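Chromosome-partitioning ATPase Soj (Thermus thermophilus, PDB 1WCV) hydrolyses ATP, binds double-stranded DNA cooperatively as nucleoprotein filaments when ATP is bound, and probably takes part in bacterial chromosome partitioning. Local coordinates at residues V18-T23 with V138-A143; Y146-V151 with E190-A195; L107-E110 with L114-L117. All coordinates share one frame; numbering follows the deposited sequence.

Contact 1 (V18-T23 with V138-A143); sequences VGKTTT and VVPVQA
Thr23 meets the ring of Pro140 with its hydroxyl, because a chi1 of -65° sets OG1 beside the backbone N, back along the helix, and CG2 anti to that N. OG1 lies 4.1 Å from Pro140 CB and at the same time donates a 2.7 Å hydrogen bond to Gly19 O, which helps hold this rotamer. That carbonyl also accepts from Thr23 N, the two donors coming from opposite faces of its plane; Tyr235 OH is a further partner of OG1. The proline ring packs against the first turn of the helix: its CB sits 3.8 Å from Lys20 CA and 4.2 Å from Gly19 O, and its CG is 4.2 Å from Lys20 CG. Lys20 starts out extended, CG anti to the backbone N (chi1 178°), then curls at its last two torsions, which carries NZ away from the strand to a salt bridge with Asp118 and a hydrogen bond to Ala119 O. Strand 138-142 and helix 18-23 run at 137° to each other, 7.3 Å apart at the closest approach of their axes. Gly19, Lys20 and Thr21 all bind nucleotide; Pro140 packs beside them on the helix that follows the P-loop (Walker A motif) in this ParA-type ATPase fold.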
loop_
_atom_site.group_PDB
_atom_site.type_symbol
_atom_site.label_atom_id
_atom_site.label_comp_id
_atom_site.label_asym_id
_atom_site.label_seq_id
_atom_site.Cartn_x
_atom_site.Cartn_y
_atom_site.Cartn_z
ATOM N N VAL A 18 17.967 11.460 -2.695
ATOM C CA VAL A 18 17.437 11.124 -4.008
ATOM C C VAL A 18 15.962 10.719 -3.954
ATOM O O VAL A 18 15.198 11.017 -4.872
ATOM C CB VAL A 18 18.251 9.978 -4.645
ATOM C CG1 VAL A 18 18.349 8.818 -3.676
ATOM C CG2 VAL A 18 17.594 9.523 -5.943
ATOM N N GLY A 19 15.571 10.045 -2.877
ATOM C CA GLY A 19 14.192 9.603 -2.741
ATOM C C GLY A 19 13.191 10.740 -2.805
ATOM O O GLY A 19 12.103 10.595 -3.373
ATOM N N LYS A 20 13.562 11.882 -2.234
ATOM C CA LYS A 20 12.677 13.039 -2.211
ATOM C C LYS A 20 12.442 13.602 -3.603
ATOM O O LYS A 20 11.306 13.841 -4.006
ATOM C CB LYS A 20 13.259 14.135 -1.314
ATOM C CG LYS A 20 12.408 15.400 -1.263
ATOM C CD LYS A 20 13.080 16.483 -0.427
ATOM C CE LYS A 20 14.372 16.961 -1.081
ATOM N NZ LYS A 20 14.087 17.729 -2.319
ATOM N N THR A 21 13.524 13.817 -4.339
ATOM C CA THR A 21 13.396 14.365 -5.679
ATOM C C THR A 21 12.788 13.345 -6.631
ATOM O O THR A 21 12.005 13.704 -7.509
ATOM C CB THR A 21 14.758 14.865 -6.198
ATOM O OG1 THR A 21 15.121 16.042 -5.465
ATOM C CG2 THR A 21 14.685 15.206 -7.681
ATOM N N THR A 22 13.139 12.075 -6.459
ATOM C CA THR A 22 12.566 11.038 -7.308
ATOM C C THR A 22 11.060 11.013 -7.058
ATOM O O THR A 22 10.271 10.787 -7.977
ATOM C CB THR A 22 13.169 9.654 -6.987
ATOM O OG1 THR A 22 14.521 9.605 -7.453
ATOM C CG2 THR A 22 12.373 8.545 -7.666
ATOM N N THR A 23 10.659 11.261 -5.816
ATOM C CA THR A 23 9.241 11.274 -5.491
ATOM C C THR A 23 8.552 12.478 -6.121
ATOM O O THR A 23 7.448 12.352 -6.647
ATOM C CB THR A 23 9.006 11.299 -3.974
ATOM O OG1 THR A 23 9.493 10.082 -3.400
ATOM C CG2 THR A 23 7.536 11.453 -3.663
ATOM N N VAL A 138 4.294 16.035 1.917
ATOM C CA VAL A 138 4.634 14.624 1.773
ATOM C C VAL A 138 6.092 14.581 2.207
ATOM O O VAL A 138 6.929 15.303 1.659
ATOM C CB VAL A 138 4.516 14.126 0.322
ATOM C CG1 VAL A 138 5.158 12.740 0.191
ATOM C CG2 VAL A 138 3.051 14.045 -0.079
ATOM N N VAL A 139 6.380 13.755 3.209
ATOM C CA VAL A 139 7.727 13.629 3.762
ATOM C C VAL A 139 8.327 12.311 3.297
ATOM O O VAL A 139 7.995 11.258 3.832
ATOM C CB VAL A 139 7.682 13.638 5.306
ATOM C CG1 VAL A 139 9.112 13.623 5.876
ATOM C CG2 VAL A 139 6.916 14.868 5.799
ATOM N N PRO A 140 9.203 12.356 2.277
ATOM C CA PRO A 140 9.842 11.147 1.749
ATOM C C PRO A 140 11.067 10.829 2.590
ATOM O O PRO A 140 11.958 11.662 2.738
ATOM C CB PRO A 140 10.215 11.541 0.314
ATOM C CG PRO A 140 9.373 12.803 0.039
ATOM C CD PRO A 140 9.426 13.487 1.365
ATOM N N VAL A 141 11.100 9.636 3.165
ATOM C CA VAL A 141 12.231 9.257 3.991
ATOM C C VAL A 141 12.753 7.911 3.537
ATOM O O VAL A 141 12.049 7.169 2.864
ATOM C CB VAL A 141 11.843 9.152 5.491
ATOM C CG1 VAL A 141 11.190 10.440 5.952
ATOM C CG2 VAL A 141 10.902 7.980 5.711
ATOM N N GLN A 142 14.001 7.615 3.875
ATOM C CA GLN A 142 14.573 6.328 3.522
ATOM C C GLN A 142 14.316 5.389 4.677
ATOM O O GLN A 142 14.162 5.826 5.818
ATOM C CB GLN A 142 16.073 6.441 3.264
ATOM C CG GLN A 142 16.427 7.166 1.980
ATOM C CD GLN A 142 17.909 7.073 1.666
ATOM O OE1 GLN A 142 18.455 5.977 1.519
ATOM N NE2 GLN A 142 18.569 8.223 1.566
ATOM N N ALA A 143 14.259 4.098 4.382
ATOM C CA ALA A 143 14.000 3.101 5.407
ATOM C C ALA A 143 15.235 2.838 6.263
ATOM O O ALA A 143 15.804 1.744 6.238
ATOM C CB ALA A 143 13.516 1.806 4.759
#

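Contact 2 (Y146-V151 with E190-A195); sequences YALEGV and EAQLRA
Leu148 and Gln192 touch through aliphatic carbon: Leu148 CD1 is 3.6 Å from Gln192 CG, and CD2 lies 3.8 Å from the same atom, so the fork of the leucine straddles this methylene with the two side chains at about a right angle. The CD2 branch also reaches Leu193, methyl to methyl, 3.7 Å from its CD2. Leu193 CD2 in turn approaches Ala147 CB at 4.3 Å, completing a small apolar patch. Gln192 presents its CG because that atom stands anti to the backbone N (chi1 -175°), while the bend at chi2 turns the amide off the line of the chain. Behind the patch, Arg194 forms a side-on salt bridge to Glu190 OE2, which lies in the guanidinium plane: NE (3.0 Å) uses its anti lone pair, and NH2 (2.9 Å) meets it from above the carboxylate plane. NH2 also bonds to Phe202 O, and the other oxygen, OE1, forms a salt bridge with Arg237 NH2 of the second subunit. The two helix segments run at 30°, their axes 10.0 Å apart. Both helices pack on strand 170-177, outermost on that side within the chain, Leu193 on its Val176 and Val151 on its Ile174, while Ala147 reaches Val141 of strand 136-142.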
loop_
_atom_site.group_PDB
_atom_site.type_symbol
_atom_site.label_atom_id
_atom_site.label_comp_id
_atom_site.label_asym_id
_atom_site.label_seq_id
_atom_site.Cartn_x
_atom_site.Cartn_y
_atom_site.Cartn_z
ATOM N N TYR A 146 17.392 6.362 11.337
ATOM C CA TYR A 146 17.414 7.793 11.614
ATOM C C TYR A 146 16.094 8.452 11.238
ATOM O O TYR A 146 15.749 9.508 11.769
ATOM C CB TYR A 146 18.546 8.506 10.867
ATOM C CG TYR A 146 18.530 9.989 11.158
ATOM C CD1 TYR A 146 17.775 10.865 10.374
ATOM C CD2 TYR A 146 19.143 10.498 12.303
ATOM C CE1 TYR A 146 17.617 12.204 10.733
ATOM C CE2 TYR A 146 18.991 11.832 12.672
ATOM C CZ TYR A 146 18.222 12.677 11.884
ATOM O OH TYR A 146 18.018 13.983 12.273
ATOM N N ALA A 147 15.349 7.828 10.334
ATOM C CA ALA A 147 14.088 8.410 9.892
ATOM C C ALA A 147 13.132 8.662 11.044
ATOM O O ALA A 147 12.306 9.571 10.977
ATOM C CB ALA A 147 13.428 7.510 8.839
ATOM N N LEU A 148 13.233 7.861 12.100
ATOM C CA LEU A 148 12.359 8.033 13.253
ATOM C C LEU A 148 12.520 9.426 13.851
ATOM O O LEU A 148 11.529 10.117 14.078
ATOM C CB LEU A 148 12.659 6.976 14.323
ATOM C CG LEU A 148 12.219 5.546 14.008
ATOM C CD1 LEU A 148 12.803 4.599 15.042
ATOM C CD2 LEU A 148 10.696 5.460 13.992
ATOM N N GLU A 149 13.763 9.835 14.105
ATOM C CA GLU A 149 14.010 11.160 14.664
ATOM C C GLU A 149 13.915 12.246 13.591
ATOM O O GLU A 149 13.468 13.359 13.867
ATOM C CB GLU A 149 15.381 11.218 15.349
ATOM C CG GLU A 149 16.520 10.592 14.568
ATOM C CD GLU A 149 16.826 9.164 14.997
ATOM O OE1 GLU A 149 16.016 8.254 14.703
ATOM O OE2 GLU A 149 17.884 8.954 15.635
ATOM N N GLY A 150 14.326 11.920 12.369
ATOM C CA GLY A 150 14.257 12.884 11.281
ATOM C C GLY A 150 12.826 13.314 11.020
ATOM O O GLY A 150 12.540 14.496 10.826
ATOM N N VAL A 151 11.920 12.345 11.001
ATOM C CA VAL A 151 10.518 12.654 10.777
ATOM C C VAL A 151 9.964 13.438 11.963
ATOM O O VAL A 151 9.259 14.423 11.779
ATOM C CB VAL A 151 9.683 11.370 10.573
ATOM C CG1 VAL A 151 8.198 11.699 10.615
ATOM C CG2 VAL A 151 10.037 10.747 9.235
ATOM N N GLU A 190 10.421 -0.079 8.671
ATOM C CA GLU A 190 9.079 0.326 8.252
ATOM C C GLU A 190 8.089 0.064 9.377
ATOM O O GLU A 190 7.259 0.917 9.709
ATOM C CB GLU A 190 8.626 -0.448 7.010
ATOM C CG GLU A 190 7.258 0.005 6.495
ATOM C CD GLU A 190 6.775 -0.806 5.309
ATOM O OE1 GLU A 190 7.628 -1.282 4.531
ATOM O OE2 GLU A 190 5.547 -0.952 5.145
ATOM N N ALA A 191 8.183 -1.131 9.955
ATOM C CA ALA A 191 7.297 -1.524 11.044
ATOM C C ALA A 191 7.373 -0.519 12.182
ATOM O O ALA A 191 6.349 -0.145 12.762
ATOM C CB ALA A 191 7.665 -2.925 11.545
ATOM N N GLN A 192 8.585 -0.070 12.495
ATOM C CA GLN A 192 8.757 0.898 13.569
ATOM C C GLN A 192 8.205 2.270 13.167
ATOM O O GLN A 192 7.645 2.986 13.990
ATOM C CB GLN A 192 10.235 0.984 13.973
ATOM C CG GLN A 192 10.501 1.885 15.159
ATOM C CD GLN A 192 9.572 1.599 16.327
ATOM O OE1 GLN A 192 9.255 0.444 16.616
ATOM N NE2 GLN A 192 9.139 2.653 17.015
ATOM N N LEU A 193 8.345 2.644 11.901
ATOM C CA LEU A 193 7.791 3.923 11.465
ATOM C C LEU A 193 6.267 3.896 11.599
ATOM O O LEU A 193 5.659 4.870 12.025
ATOM C CB LEU A 193 8.188 4.228 10.016
ATOM C CG LEU A 193 9.634 4.718 9.870
ATOM C CD1 LEU A 193 10.053 4.723 8.409
ATOM C CD2 LEU A 193 9.747 6.112 10.470
ATOM N N ARG A 194 5.653 2.771 11.241
ATOM C CA ARG A 194 4.205 2.646 11.344
ATOM C C ARG A 194 3.757 2.557 12.796
ATOM O O ARG A 194 2.717 3.088 13.158
ATOM C CB ARG A 194 3.709 1.425 10.564
ATOM C CG ARG A 194 3.889 1.570 9.064
ATOM C CD ARG A 194 3.228 0.442 8.311
ATOM N NE ARG A 194 3.644 0.448 6.914
ATOM C CZ ARG A 194 3.229 1.324 6.004
ATOM N NH1 ARG A 194 2.360 2.273 6.321
ATOM N NH2 ARG A 194 3.728 1.272 4.781
ATOM N N ALA A 195 4.552 1.895 13.629
ATOM C CA ALA A 195 4.218 1.787 15.040
ATOM C C ALA A 195 4.260 3.166 15.692
ATOM O O ALA A 195 3.414 3.496 16.517
ATOM C CB ALA A 195 5.199 0.848 15.746
#

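Contact 3 (L107-E110 with L114-L117); sequences LRDE and LVLL
A short connection leads from helix 102-106 into strand 114-118 of the central P-loop NTPase sheet, and here the first residues of that connection fold back over the strand they precede. Asp109 and Val115 make the main touch: the carboxylate oxygen OD2 lies 3.3 Å from Val115 CG2 and 3.7 Å from CG1, contacting both methyls, while Asp109 CG stands 3.5 Å from CG2. With Val115 CG1 anti to the backbone N (chi1 -174°) and CG2 anti to the carbonyl carbon, both methyls face the carboxylate. A chi1 of 51°, with Asp109 CG between the backbone N and the carbonyl carbon, turns the carboxylate toward Val115. The carboxylate is buried but not without partners, since OD1 forms a salt bridge with Arg7 and OD2 has a long, weak ion pair with Arg8; these positive charges would probably favour its ionised form. Two residues earlier, Leu107 CD1 approaches Leu117 CD2 at 4.4 Å, a looser apolar touch between leucine ends. Arg108 is the centre of an inverse gamma turn, whose Asp109 N to Leu107 O bond is weak (3.0 Å); on either side of this centre, Leu107 and Asp109 both point toward the strand. Strand 114-118 runs between strands 38-42 and 8-11: Val115 packs on Leu39 and Val41 of the first and on Arg8 of the second, and Leu116 packs against helix 18-33.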
loop_
_atom_site.group_PDB
_atom_site.type_symbol
_atom_site.label_atom_id
_atom_site.label_comp_id
_atom_site.label_asym_id
_atom_site.label_seq_id
_atom_site.Cartn_x
_atom_site.Cartn_y
_atom_site.Cartn_z
ATOM N N LEU A 107 3.020 32.759 -6.263
ATOM C CA LEU A 107 2.550 31.552 -6.937
ATOM C C LEU A 107 1.152 31.715 -7.518
ATOM O O LEU A 107 0.172 31.244 -6.943
ATOM C CB LEU A 107 2.552 30.363 -5.971
ATOM C CG LEU A 107 3.897 29.734 -5.608
ATOM C CD1 LEU A 107 3.697 28.725 -4.492
ATOM C CD2 LEU A 107 4.505 29.068 -6.834
ATOM N N ARG A 108 1.058 32.386 -8.660
ATOM C CA ARG A 108 -0.229 32.573 -9.312
ATOM C C ARG A 108 -0.454 31.368 -10.224
ATOM O O ARG A 108 -0.420 31.474 -11.447
ATOM C CB ARG A 108 -0.230 33.878 -10.113
ATOM C CG ARG A 108 -0.074 35.118 -9.242
ATOM C CD ARG A 108 -0.120 36.397 -10.063
ATOM N NE ARG A 108 0.994 36.492 -11.005
ATOM C CZ ARG A 108 1.157 37.490 -11.869
ATOM N NH1 ARG A 108 2.201 37.497 -12.690
ATOM N NH2 ARG A 108 0.277 38.481 -11.913
ATOM N N ASP A 109 -0.681 30.221 -9.591
ATOM C CA ASP A 109 -0.890 28.951 -10.277
ATOM C C ASP A 109 -2.347 28.500 -10.264
ATOM O O ASP A 109 -2.630 27.305 -10.331
ATOM C CB ASP A 109 -0.043 27.874 -9.607
ATOM C CG ASP A 109 -0.248 27.831 -8.101
ATOM O OD1 ASP A 109 -1.373 28.121 -7.644
ATOM O OD2 ASP A 109 0.708 27.501 -7.372
ATOM N N GLU A 110 -3.270 29.451 -10.174
ATOM C CA GLU A 110 -4.687 29.116 -10.140
ATOM C C GLU A 110 -5.142 28.272 -11.329
ATOM O O GLU A 110 -6.227 27.695 -11.302
ATOM C CB GLU A 110 -5.537 30.390 -10.044
ATOM C CG GLU A 110 -5.086 31.544 -10.928
ATOM C CD GLU A 110 -3.840 32.238 -10.402
ATOM O OE1 GLU A 110 -3.817 32.610 -9.209
ATOM O OE2 GLU A 110 -2.886 32.421 -11.186
ATOM N N LEU A 114 -3.073 20.714 -9.304
ATOM C CA LEU A 114 -2.097 20.402 -8.264
ATOM C C LEU A 114 -0.726 21.023 -8.518
ATOM O O LEU A 114 -0.234 21.049 -9.650
ATOM C CB LEU A 114 -1.929 18.886 -8.151
ATOM C CG LEU A 114 -3.183 18.053 -7.896
ATOM C CD1 LEU A 114 -2.866 16.593 -8.141
ATOM C CD2 LEU A 114 -3.681 18.270 -6.476
ATOM N N VAL A 115 -0.108 21.508 -7.447
ATOM C CA VAL A 115 1.210 22.122 -7.528
ATOM C C VAL A 115 2.140 21.418 -6.542
ATOM O O VAL A 115 1.867 21.392 -5.346
ATOM C CB VAL A 115 1.144 23.616 -7.162
ATOM C CG1 VAL A 115 2.509 24.265 -7.387
ATOM C CG2 VAL A 115 0.066 24.307 -7.994
ATOM N N LEU A 116 3.214 20.827 -7.054
ATOM C CA LEU A 116 4.180 20.123 -6.204
ATOM C C LEU A 116 5.417 20.989 -6.030
ATOM O O LEU A 116 5.970 21.490 -7.004
ATOM C CB LEU A 116 4.577 18.778 -6.830
ATOM C CG LEU A 116 3.620 17.592 -6.634
ATOM C CD1 LEU A 116 2.209 17.964 -7.055
ATOM C CD2 LEU A 116 4.120 16.403 -7.451
ATOM N N LEU A 117 5.853 21.162 -4.786
ATOM C CA LEU A 117 7.031 21.982 -4.509
ATOM C C LEU A 117 8.159 21.122 -3.968
ATOM O O LEU A 117 8.075 20.647 -2.842
ATOM C CB LEU A 117 6.684 23.049 -3.473
ATOM C CG LEU A 117 5.428 23.884 -3.709
ATOM C CD1 LEU A 117 5.103 24.671 -2.446
ATOM C CD2 LEU A 117 5.641 24.811 -4.902
#

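Contacts 1 and 3 reach the same mixed sheet, with centres 20 Å apart: strand 114-118 of contact 3 is separated from strand 136-142 of contact 1 by strand 8-11. Helix 18-33, whose start belongs to contact 1, also packs on Leu114 and Leu116 of contact 3. In sequence, contact 3 falls between the two halves of contact 1, and contact 2 follows both. Strand 136-142 is followed, after a short connection, by helix 146-164, and contacts 1 and 2 touch, Val141 CG1 being 3.5 Å from Val151 CG2. Contacts 2 and 3, 30 Å apart by their centres, lie on opposite sides of the chain's centre. Nucleotide-binding residues lie in contact 1, whereas contact 2 reaches the second subunit.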